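Local coordinates for protein nicotinate-nucleotide pyrophosphorylase (PDB 3L0G) that probably catalyses the conversion of quinolinate and phosphoribosyl pyrophosphate into nicotinate mononucleotide, with loss of carbon dioxide, during NAD biosynthesis, at residues Asp179-Lys184 with Lys203-Glu208; Leu196-Leu201 with Asn226-Ile231; Ser218-Ser223 with Ile231-Met236; Lys242-Ile247 with Ser252-Ser257. All coordinates share one frame; numbering follows the deposited sequence.

In the fold
The four contacts illustrate how helices and connecting loops clothe the strands of the alpha/beta barrel domain of a quinolinate phosphoribosyltransferase. Interactions 1 and 2 share helix 194-204, their centres about 8 Å apart, and meet where Val181 CG1 lies 3.5 Å from Leu201 CD1; both also touch the second subunit. Interactions 2 and 3 share Ile231 on strand 230-234. Interaction 4 lies about 8 Å from interaction 3, centre to centre, on the neighbouring strand, where Leu233 N and Glu255 O, 2.7 Å apart, probably form a hydrogen bond. Formate at Lys184 (interaction 1) and ethanediol at Glu255 (interaction 4) probably come from the crystallisation liquor; the formate's basic surroundings are consistent with the quinolinate pocket of related enzymes.

Interaction 1 (Asp179-Lys184 with Lys203-Glu208); sequences DGVLIK and KNLKNE. With FMT (formic acid), chain J.
Val181 faces Leu205 and Glu208 where the edge strand 181-183 of the parallel alpha/beta barrel sheet passes the turn that follows helix 194-204. The side chain of Val181 shows how the two branches of one valine can face different neighbours. From CB, which is directed at the turn, CG1 stands anti to the backbone N (chi1 164°) and packs on Leu201 of the helix. CG2, anti to the carbonyl carbon, is the branch that reaches the turn: Val181 CG2 lies 4.0 Å from Leu205 CD1, the two side chains sliding past one another in opposite directions, and equally 4.0 Å from Glu208 OE1. Ile44 of the second subunit also packs on Val181, which places this edge strand close to a subunit boundary.

The turn from Leu205 to Glu208 is a type II beta turn, and it brings these two residues to the same valine. The bent chain of Glu208 carries its carboxylate back toward the strand, where a water joins the segments. That water accepts from Val181 N at 2.9 Å and donates to Glu208 OE1 at 2.6 Å, giving the Val181 amide a polar partner beside the valine-leucine packing.

Just past the strand, at the N-cap of helix 185-191, Lys184 turns at its last torsion (chi4 -89°) toward a bound formate, which is also hydrogen-bonded to Arg151 and Arg174. Such a cluster of basic side chains round a carboxylate is consistent with the quinolinate site of related enzymes. There Lys184 NZ donates to formate O2 at 3.0 Å, while Leu182 CD2 lies 3.6 Å from formate O2.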
# COMPACT_ATOMS: atom_id res chain seq x y z
N ASP C 179 -17.54 3.70 8.58
CA ASP C 179 -17.50 4.41 9.88
C ASP C 179 -18.62 5.42 10.13
O ASP C 179 -18.49 6.30 10.98
CB ASP C 179 -16.15 5.09 10.11
CG ASP C 179 -15.84 6.11 9.05
OD1 ASP C 179 -15.20 7.16 9.34
OD2 ASP C 179 -16.25 5.84 7.90
N GLY C 180 -19.71 5.29 9.39
CA GLY C 180 -20.94 5.96 9.74
C GLY C 180 -22.09 5.48 8.87
O GLY C 180 -21.89 5.01 7.76
N VAL C 181 -23.30 5.62 9.40
CA VAL C 181 -24.52 5.28 8.69
C VAL C 181 -25.03 6.49 7.92
O VAL C 181 -25.10 7.63 8.45
CB VAL C 181 -25.61 4.78 9.66
CG1 VAL C 181 -27.01 4.80 8.96
CG2 VAL C 181 -25.23 3.37 10.17
N LEU C 182 -25.34 6.27 6.65
CA LEU C 182 -25.99 7.31 5.85
C LEU C 182 -26.89 6.59 4.88
O LEU C 182 -26.40 5.99 3.93
CB LEU C 182 -24.96 8.21 5.12
CG LEU C 182 -25.61 9.32 4.27
CD1 LEU C 182 -26.48 10.23 5.13
CD2 LEU C 182 -24.55 10.15 3.53
N ILE C 183 -28.19 6.63 5.17
CA ILE C 183 -29.20 5.96 4.39
C ILE C 183 -29.49 6.87 3.22
O ILE C 183 -29.78 8.05 3.40
CB ILE C 183 -30.50 5.75 5.22
CG1 ILE C 183 -30.16 4.91 6.49
CG2 ILE C 183 -31.60 5.12 4.36
CD1 ILE C 183 -31.28 4.73 7.47
N LYS C 184 -29.40 6.31 2.02
CA LYS C 184 -29.38 7.07 0.79
C LYS C 184 -30.62 6.83 -0.02
O LYS C 184 -31.36 5.87 0.25
CB LYS C 184 -28.11 6.72 0.01
CG LYS C 184 -26.89 7.35 0.68
CD LYS C 184 -25.61 7.22 -0.13
CE LYS C 184 -24.44 7.90 0.56
NZ LYS C 184 -24.25 9.36 0.22
N LYS C 203 -32.68 -2.44 14.07
CA LYS C 203 -32.71 -3.80 14.53
C LYS C 203 -31.29 -4.36 14.54
O LYS C 203 -30.91 -5.07 15.46
CB LYS C 203 -33.63 -4.67 13.67
CG LYS C 203 -33.54 -6.14 14.05
CD LYS C 203 -34.67 -6.99 13.49
CE LYS C 203 -34.48 -8.47 13.91
NZ LYS C 203 -34.97 -9.44 12.86
N ASN C 204 -30.50 -4.01 13.54
CA ASN C 204 -29.15 -4.58 13.37
C ASN C 204 -28.01 -3.84 14.08
O ASN C 204 -27.09 -4.48 14.53
CB ASN C 204 -28.84 -4.75 11.90
CG ASN C 204 -29.72 -5.79 11.25
OD1 ASN C 204 -29.89 -6.87 11.81
ND2 ASN C 204 -30.29 -5.48 10.10
N LEU C 205 -28.08 -2.51 14.17
CA LEU C 205 -27.04 -1.72 14.80
C LEU C 205 -27.68 -0.90 15.90
O LEU C 205 -28.26 0.16 15.65
CB LEU C 205 -26.40 -0.77 13.79
CG LEU C 205 -25.71 -1.41 12.58
CD1 LEU C 205 -25.32 -0.36 11.51
CD2 LEU C 205 -24.47 -2.20 13.04
N LYS C 206 -27.60 -1.40 17.13
CA LYS C 206 -28.27 -0.77 18.26
C LYS C 206 -27.56 0.54 18.61
O LYS C 206 -26.35 0.63 18.62
CB LYS C 206 -28.30 -1.74 19.46
N ASN C 207 -28.34 1.58 18.89
CA ASN C 207 -27.75 2.89 19.22
C ASN C 207 -26.69 3.41 18.22
O ASN C 207 -25.69 4.00 18.63
CB ASN C 207 -27.16 2.87 20.64
N GLU C 208 -26.88 3.14 16.92
CA GLU C 208 -26.07 3.80 15.86
C GLU C 208 -26.69 5.15 15.55
O GLU C 208 -27.91 5.26 15.46
CB GLU C 208 -26.01 3.01 14.55
CG GLU C 208 -24.78 2.10 14.38
CD GLU C 208 -23.46 2.82 14.25
OE1 GLU C 208 -23.43 3.94 13.69
OE2 GLU C 208 -22.44 2.25 14.71
C FMT J . -21.01 10.41 2.18
O1 FMT J . -20.52 10.25 3.31
O2 FMT J . -21.56 9.49 1.55
O HOH W 1 -23.56 6.07 12.25

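Interaction 2 (Leu196-Leu201 with Asn226-Ile231); sequences LAIQRL and NNVDMI
On the outer layer of the alpha/beta barrel, Ile198 of helix 194-204 packs against Asn226 and Val228, in the loop that leads from helix 217-225 into strand 230-234. The contact thus joins one helix of the barrel to the return connection of the next helix. Nearly all of it is made by one methyl group. With CG1 of Ile198 anti to the carbonyl carbon (chi1 -67°) and the chain extended beyond it (chi2 160°), CD1 projects well clear of the helix. Ile198 CD1 comes to 3.4 Å from Asn226 CB, a tight approach in which the two side chains cross obliquely. On the other residue of the loop, Ile198 CD1 lies 3.6 Å from Val228 CG1, and here the side chains cross at about a right angle.

Around this pair, Ile198 also packs on Ile210 of strand 210-214, and the loop is tied back to the helix by a hydrogen bond from Arg202 to Asn226 O. Another part of the helix surface meets the second subunit, where Arg200 forms a salt bridge with Glu53 of that subunit. Within the helix, Leu196 CD2 sits 3.7 Å above the plane of the Arg200 guanidinium, offset toward its rim.

Between the two segments no hydrogen bond forms, so their direct cohesion rests on close methyl and methylene contacts, with Arg202 adding a polar tie from the helix to Asn226 O.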
# COMPACT_ATOMS: atom_id res chain seq x y z
N LEU C 196 -39.15 1.48 6.79
CA LEU C 196 -38.62 0.10 6.83
C LEU C 196 -37.09 0.08 6.86
O LEU C 196 -36.49 -0.72 7.58
CB LEU C 196 -39.15 -0.74 5.67
CG LEU C 196 -38.70 -2.20 5.65
CD1 LEU C 196 -39.39 -3.03 6.76
CD2 LEU C 196 -39.01 -2.77 4.28
N ALA C 197 -36.45 0.97 6.11
CA ALA C 197 -34.98 1.09 6.16
C ALA C 197 -34.47 1.38 7.58
O ALA C 197 -33.55 0.69 8.09
CB ALA C 197 -34.46 2.18 5.15
N ILE C 198 -35.06 2.38 8.24
CA ILE C 198 -34.60 2.78 9.57
C ILE C 198 -34.87 1.64 10.56
O ILE C 198 -34.00 1.30 11.39
CB ILE C 198 -35.29 4.07 10.07
CG1 ILE C 198 -34.87 5.29 9.22
CG2 ILE C 198 -34.91 4.33 11.55
CD1 ILE C 198 -35.82 6.49 9.31
N GLN C 199 -36.08 1.07 10.49
CA GLN C 199 -36.42 -0.07 11.36
C GLN C 199 -35.39 -1.20 11.28
O GLN C 199 -34.94 -1.72 12.34
CB GLN C 199 -37.81 -0.63 11.04
CG GLN C 199 -39.00 0.24 11.56
CD GLN C 199 -40.38 -0.39 11.22
OE1 GLN C 199 -41.44 0.22 11.46
NE2 GLN C 199 -40.36 -1.61 10.68
N ARG C 200 -35.04 -1.60 10.05
CA ARG C 200 -34.06 -2.68 9.84
C ARG C 200 -32.68 -2.34 10.37
O ARG C 200 -32.03 -3.17 11.01
CB ARG C 200 -33.95 -3.04 8.35
CG ARG C 200 -35.14 -3.82 7.85
CD ARG C 200 -35.00 -4.04 6.39
NE ARG C 200 -36.03 -4.92 5.85
CZ ARG C 200 -36.06 -5.31 4.58
NH1 ARG C 200 -35.12 -4.91 3.72
NH2 ARG C 200 -37.03 -6.11 4.17
N LEU C 201 -32.22 -1.13 10.07
CA LEU C 201 -30.93 -0.69 10.54
C LEU C 201 -30.88 -0.71 12.06
O LEU C 201 -29.95 -1.27 12.63
CB LEU C 201 -30.54 0.71 10.02
CG LEU C 201 -29.06 1.07 10.28
CD1 LEU C 201 -28.33 1.55 9.02
CD2 LEU C 201 -28.98 2.08 11.42
N ASN C 226 -39.53 9.10 12.51
CA ASN C 226 -38.68 7.99 12.93
C ASN C 226 -37.54 8.41 13.86
O ASN C 226 -36.71 7.59 14.21
CB ASN C 226 -38.12 7.24 11.72
CG ASN C 226 -39.15 6.35 11.07
OD1 ASN C 226 -40.03 6.83 10.35
ND2 ASN C 226 -39.07 5.08 11.32
N ASN C 227 -37.51 9.68 14.28
CA ASN C 227 -36.53 10.20 15.22
C ASN C 227 -35.05 10.03 14.78
O ASN C 227 -34.22 9.67 15.60
CB ASN C 227 -36.75 9.57 16.61
CG ASN C 227 -38.13 9.86 17.17
OD1 ASN C 227 -38.58 11.00 17.14
ND2 ASN C 227 -38.79 8.83 17.68
N VAL C 228 -34.74 10.28 13.51
CA VAL C 228 -33.35 10.19 13.04
C VAL C 228 -32.49 11.28 13.67
O VAL C 228 -32.99 12.27 14.16
CB VAL C 228 -33.22 10.24 11.49
CG1 VAL C 228 -33.85 9.02 10.90
CG2 VAL C 228 -33.83 11.49 10.93
N ASP C 229 -31.19 11.08 13.65
CA ASP C 229 -30.29 12.03 14.29
C ASP C 229 -29.94 13.15 13.32
O ASP C 229 -29.68 14.27 13.73
CB ASP C 229 -29.03 11.30 14.79
CG ASP C 229 -29.37 10.21 15.81
OD1 ASP C 229 -29.64 10.58 16.97
OD2 ASP C 229 -29.36 9.02 15.45
N MET C 230 -30.00 12.85 12.03
CA MET C 230 -29.49 13.75 11.01
C MET C 230 -30.21 13.52 9.70
O MET C 230 -30.42 12.39 9.28
CB MET C 230 -27.98 13.51 10.82
CG MET C 230 -27.32 14.25 9.63
SD MET C 230 -25.52 14.06 9.73
CE MET C 230 -25.10 13.74 7.99
N ILE C 231 -30.60 14.63 9.10
CA ILE C 231 -31.33 14.64 7.83
C ILE C 231 -30.54 15.46 6.82
O ILE C 231 -30.15 16.60 7.08
CB ILE C 231 -32.74 15.22 8.01
CG1 ILE C 231 -33.61 14.28 8.83
CG2 ILE C 231 -33.39 15.44 6.64
CD1 ILE C 231 -34.99 14.89 9.19

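Interaction 3 (Ser218-Ser223 with Ile231-Met236); sequences SQVEES and ILLDNM
Val220 meets Ile231 and Leu233 at about a right angle in each case, a simple example of how a helix is seated on a strand within a beta-alpha-beta unit of the barrel. The unit comprises strand 210-214, helix 217-225 and strand 230-234. The short segments of this helix and the returning strand run almost exactly antiparallel, at 174°, with axes 9.7 Å apart.

With CG1 of Val220 anti to the backbone N (chi1 172°), CG2 falls anti to the carbonyl carbon. Val220 CG2 makes the closer approach, 3.6 Å to Leu233 CD2, and also brushes Ile231 CG2; Leu233 begins at a slant to the helix, but its end swings nearer. Val220 CG1 lies 4.1 Å from Ile231 CD1. Reaching along the helix, Ile231 CD1 comes 4.0 Å from Ser223 CB, one turn on from Val220. Leu254 of the next strand backs both Ile231 and Leu233, and Ala244 of helix 238-248 packs on Leu233.

Ser223 can present its methylene to the isoleucine because its hydroxyl is turned back into the helix. Ser223 OG donates to Gln219 O at 2.8 Å, tilted 30° from the carbonyl plane, while Ser223 N reaches that oxygen from the opposite face.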
# COMPACT_ATOMS: atom_id res chain seq x y z
N SER C 218 -41.95 15.55 2.21
CA SER C 218 -42.56 14.31 2.68
C SER C 218 -41.50 13.36 3.28
O SER C 218 -41.70 12.81 4.34
CB SER C 218 -43.30 13.61 1.53
OG SER C 218 -43.87 12.38 1.98
N GLN C 219 -40.36 13.21 2.63
CA GLN C 219 -39.29 12.35 3.18
C GLN C 219 -38.65 12.90 4.42
O GLN C 219 -38.30 12.15 5.33
CB GLN C 219 -38.24 12.06 2.11
CG GLN C 219 -38.77 11.19 0.98
CD GLN C 219 -37.71 10.84 -0.01
OE1 GLN C 219 -36.85 11.66 -0.32
NE2 GLN C 219 -37.73 9.60 -0.50
N VAL C 220 -38.54 14.22 4.51
CA VAL C 220 -38.12 14.86 5.75
C VAL C 220 -39.12 14.58 6.89
O VAL C 220 -38.73 14.18 7.99
CB VAL C 220 -37.97 16.37 5.58
CG1 VAL C 220 -37.73 17.00 6.93
CG2 VAL C 220 -36.82 16.71 4.59
N GLU C 221 -40.41 14.75 6.62
CA GLU C 221 -41.45 14.48 7.62
C GLU C 221 -41.40 13.05 8.16
O GLU C 221 -41.53 12.83 9.39
CB GLU C 221 -42.85 14.79 7.06
CG GLU C 221 -43.14 16.29 7.02
CD GLU C 221 -44.36 16.67 6.19
OE1 GLU C 221 -44.67 15.97 5.21
OE2 GLU C 221 -45.00 17.70 6.50
N GLU C 222 -41.21 12.08 7.25
CA GLU C 222 -41.20 10.67 7.64
C GLU C 222 -39.92 10.31 8.40
O GLU C 222 -39.95 9.51 9.32
CB GLU C 222 -41.39 9.73 6.42
CG GLU C 222 -41.43 8.25 6.79
CD GLU C 222 -41.64 7.32 5.60
OE1 GLU C 222 -41.69 7.77 4.43
OE2 GLU C 222 -41.80 6.11 5.86
N SER C 223 -38.79 10.92 8.04
CA SER C 223 -37.54 10.72 8.76
C SER C 223 -37.62 11.27 10.19
O SER C 223 -37.15 10.65 11.15
CB SER C 223 -36.40 11.37 7.97
OG SER C 223 -36.24 10.75 6.70
N ILE C 231 -30.60 14.63 9.10
CA ILE C 231 -31.33 14.64 7.83
C ILE C 231 -30.54 15.46 6.82
O ILE C 231 -30.15 16.60 7.08
CB ILE C 231 -32.74 15.22 8.01
CG1 ILE C 231 -33.61 14.28 8.83
CG2 ILE C 231 -33.39 15.44 6.64
CD1 ILE C 231 -34.99 14.89 9.19
N LEU C 232 -30.28 14.86 5.67
CA LEU C 232 -29.58 15.50 4.58
C LEU C 232 -30.61 15.95 3.55
O LEU C 232 -31.50 15.18 3.17
CB LEU C 232 -28.60 14.50 3.98
CG LEU C 232 -27.55 14.98 3.01
CD1 LEU C 232 -26.26 14.15 3.18
CD2 LEU C 232 -28.08 14.89 1.56
N LEU C 233 -30.52 17.20 3.12
CA LEU C 233 -31.42 17.75 2.10
C LEU C 233 -30.68 17.73 0.75
O LEU C 233 -29.69 18.45 0.55
CB LEU C 233 -31.87 19.15 2.50
CG LEU C 233 -32.48 19.32 3.92
CD1 LEU C 233 -32.74 20.81 4.27
CD2 LEU C 233 -33.79 18.53 4.07
N ASP C 234 -31.11 16.85 -0.16
CA ASP C 234 -30.37 16.59 -1.41
C ASP C 234 -31.06 17.34 -2.56
O ASP C 234 -32.20 17.07 -2.89
CB ASP C 234 -30.32 15.08 -1.69
CG ASP C 234 -29.34 14.70 -2.82
OD1 ASP C 234 -28.20 15.24 -2.87
OD2 ASP C 234 -29.70 13.82 -3.65
N ASN C 235 -30.37 18.32 -3.13
CA ASN C 235 -30.90 19.12 -4.25
C ASN C 235 -32.27 19.71 -4.05
O ASN C 235 -33.12 19.60 -4.91
CB ASN C 235 -30.92 18.30 -5.52
CG ASN C 235 -29.57 17.84 -5.89
OD1 ASN C 235 -28.64 18.64 -6.02
ND2 ASN C 235 -29.43 16.53 -6.05
N MET C 236 -32.49 20.30 -2.90
CA MET C 236 -33.71 21.04 -2.70
C MET C 236 -33.48 22.54 -2.95
O MET C 236 -32.34 23.04 -2.95
CB MET C 236 -34.30 20.71 -1.32
CG MET C 236 -34.71 19.19 -1.22
SD MET C 236 -35.21 18.53 0.41
CE MET C 236 -35.77 20.06 1.10

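Interaction 4 (Lys242-Ile247 with Ser252-Ser257); sequences KKAVDI and SVLEVS. With EDO (1,2-ethanediol), chain I.
Leu254 CD1 fits against the backbone and side chain of Val245, seating helix 238-248 on strand 253-257 in the last step of a beta-alpha-beta unit that starts at strand 230-234. Leu254 CD1 lies 3.5 Å from Val245 CA and 3.7 Å from Val245 CG2, the two side chains crossing obliquely. Ala244 C lies 4.0 Å from Leu254 CD1, and Ala244 CB is farther, at 4.4 Å from that methyl. The first torsion of Leu254 is off a staggered value (chi1 -97°), and with the branch extended beyond it CD1 lies against both helix residues.

In the next shell, Leu233 of the neighbouring strand packs beside Leu254, Ile217 covers Ala244, and Val273 touches Val245. At the start of the strand, Ser252 OG donates to Val253 O at 2.9 Å.

The side chain of the adjacent Glu255 takes no part in the helix contact. Its OE2 forms a salt bridge with Arg148 and its OE1 is hydrogen-bonded to Ser277; ethanediol also lies at OE1, though so close that the geometry there is doubtful. The strand thus separates two chemistries: purely apolar contact toward the helix, and on Glu255 a carboxylate paired with Arg148 and Ser277.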
# COMPACT_ATOMS: atom_id res chain seq x y z
N LYS C 242 -35.86 26.12 3.58
CA LYS C 242 -36.45 26.93 4.64
C LYS C 242 -37.64 26.21 5.26
O LYS C 242 -37.82 26.26 6.45
CB LYS C 242 -36.86 28.32 4.14
CG LYS C 242 -35.67 29.26 3.90
CD LYS C 242 -36.15 30.62 3.30
CE LYS C 242 -34.98 31.63 3.15
NZ LYS C 242 -35.45 32.97 2.64
N LYS C 243 -38.43 25.51 4.45
CA LYS C 243 -39.55 24.76 5.01
C LYS C 243 -39.08 23.63 5.90
O LYS C 243 -39.70 23.33 6.91
CB LYS C 243 -40.44 24.21 3.89
CG LYS C 243 -41.61 23.38 4.31
CD LYS C 243 -42.75 24.26 4.72
CE LYS C 243 -43.84 23.48 5.49
NZ LYS C 243 -45.01 24.38 5.69
N ALA C 244 -37.98 22.97 5.50
CA ALA C 244 -37.45 21.85 6.26
C ALA C 244 -36.97 22.32 7.62
O ALA C 244 -37.30 21.71 8.63
CB ALA C 244 -36.32 21.15 5.50
N VAL C 245 -36.20 23.40 7.65
CA VAL C 245 -35.68 23.95 8.90
C VAL C 245 -36.84 24.18 9.87
O VAL C 245 -36.76 23.82 11.05
CB VAL C 245 -34.91 25.27 8.69
CG1 VAL C 245 -34.59 25.95 10.02
CG2 VAL C 245 -33.61 25.03 7.89
N ASP C 246 -37.93 24.75 9.36
CA ASP C 246 -39.09 25.03 10.19
C ASP C 246 -39.73 23.76 10.76
O ASP C 246 -40.04 23.68 11.95
CB ASP C 246 -40.13 25.76 9.36
CG ASP C 246 -41.28 26.21 10.19
OD1 ASP C 246 -41.07 27.11 11.03
OD2 ASP C 246 -42.37 25.64 10.02
N ILE C 247 -39.94 22.77 9.90
CA ILE C 247 -40.58 21.51 10.30
C ILE C 247 -39.69 20.76 11.28
O ILE C 247 -40.16 20.19 12.23
CB ILE C 247 -40.83 20.56 9.09
CG1 ILE C 247 -41.90 21.14 8.16
CG2 ILE C 247 -41.28 19.18 9.58
CD1 ILE C 247 -42.01 20.42 6.82
N SER C 252 -33.60 17.48 14.69
CA SER C 252 -32.57 16.70 14.03
C SER C 252 -31.51 17.66 13.50
O SER C 252 -31.77 18.83 13.29
CB SER C 252 -33.20 15.80 12.95
OG SER C 252 -32.26 15.35 11.99
N VAL C 253 -30.29 17.16 13.34
CA VAL C 253 -29.26 17.89 12.63
C VAL C 253 -29.76 18.00 11.17
O VAL C 253 -30.42 17.09 10.68
CB VAL C 253 -27.89 17.17 12.75
CG1 VAL C 253 -26.89 17.67 11.71
CG2 VAL C 253 -27.32 17.32 14.22
N LEU C 254 -29.50 19.13 10.52
CA LEU C 254 -29.87 19.33 9.10
C LEU C 254 -28.66 19.73 8.31
O LEU C 254 -27.99 20.72 8.64
CB LEU C 254 -30.90 20.47 8.94
CG LEU C 254 -32.38 20.14 8.82
CD1 LEU C 254 -33.21 21.43 8.63
CD2 LEU C 254 -32.58 19.16 7.66
N GLU C 255 -28.45 19.02 7.21
CA GLU C 255 -27.32 19.26 6.33
C GLU C 255 -27.86 19.45 4.93
O GLU C 255 -28.73 18.69 4.53
CB GLU C 255 -26.40 18.04 6.36
CG GLU C 255 -25.29 18.07 5.37
CD GLU C 255 -24.21 17.06 5.70
OE1 GLU C 255 -23.67 16.46 4.76
OE2 GLU C 255 -23.91 16.85 6.90
N VAL C 256 -27.36 20.45 4.21
CA VAL C 256 -27.69 20.62 2.80
C VAL C 256 -26.52 20.06 2.03
O VAL C 256 -25.37 20.40 2.31
CB VAL C 256 -27.90 22.11 2.42
CG1 VAL C 256 -28.06 22.30 0.89
CG2 VAL C 256 -29.13 22.71 3.17
N SER C 257 -26.81 19.19 1.06
CA SER C 257 -25.80 18.57 0.23
C SER C 257 -26.04 18.91 -1.22
O SER C 257 -27.18 18.91 -1.69
CB SER C 257 -25.81 17.06 0.38
OG SER C 257 -24.50 16.53 0.11
C1 EDO I . -22.80 13.81 3.31
O1 EDO I . -21.62 13.81 2.52
C2 EDO I . -22.45 13.60 4.79
O2 EDO I . -21.93 14.79 5.41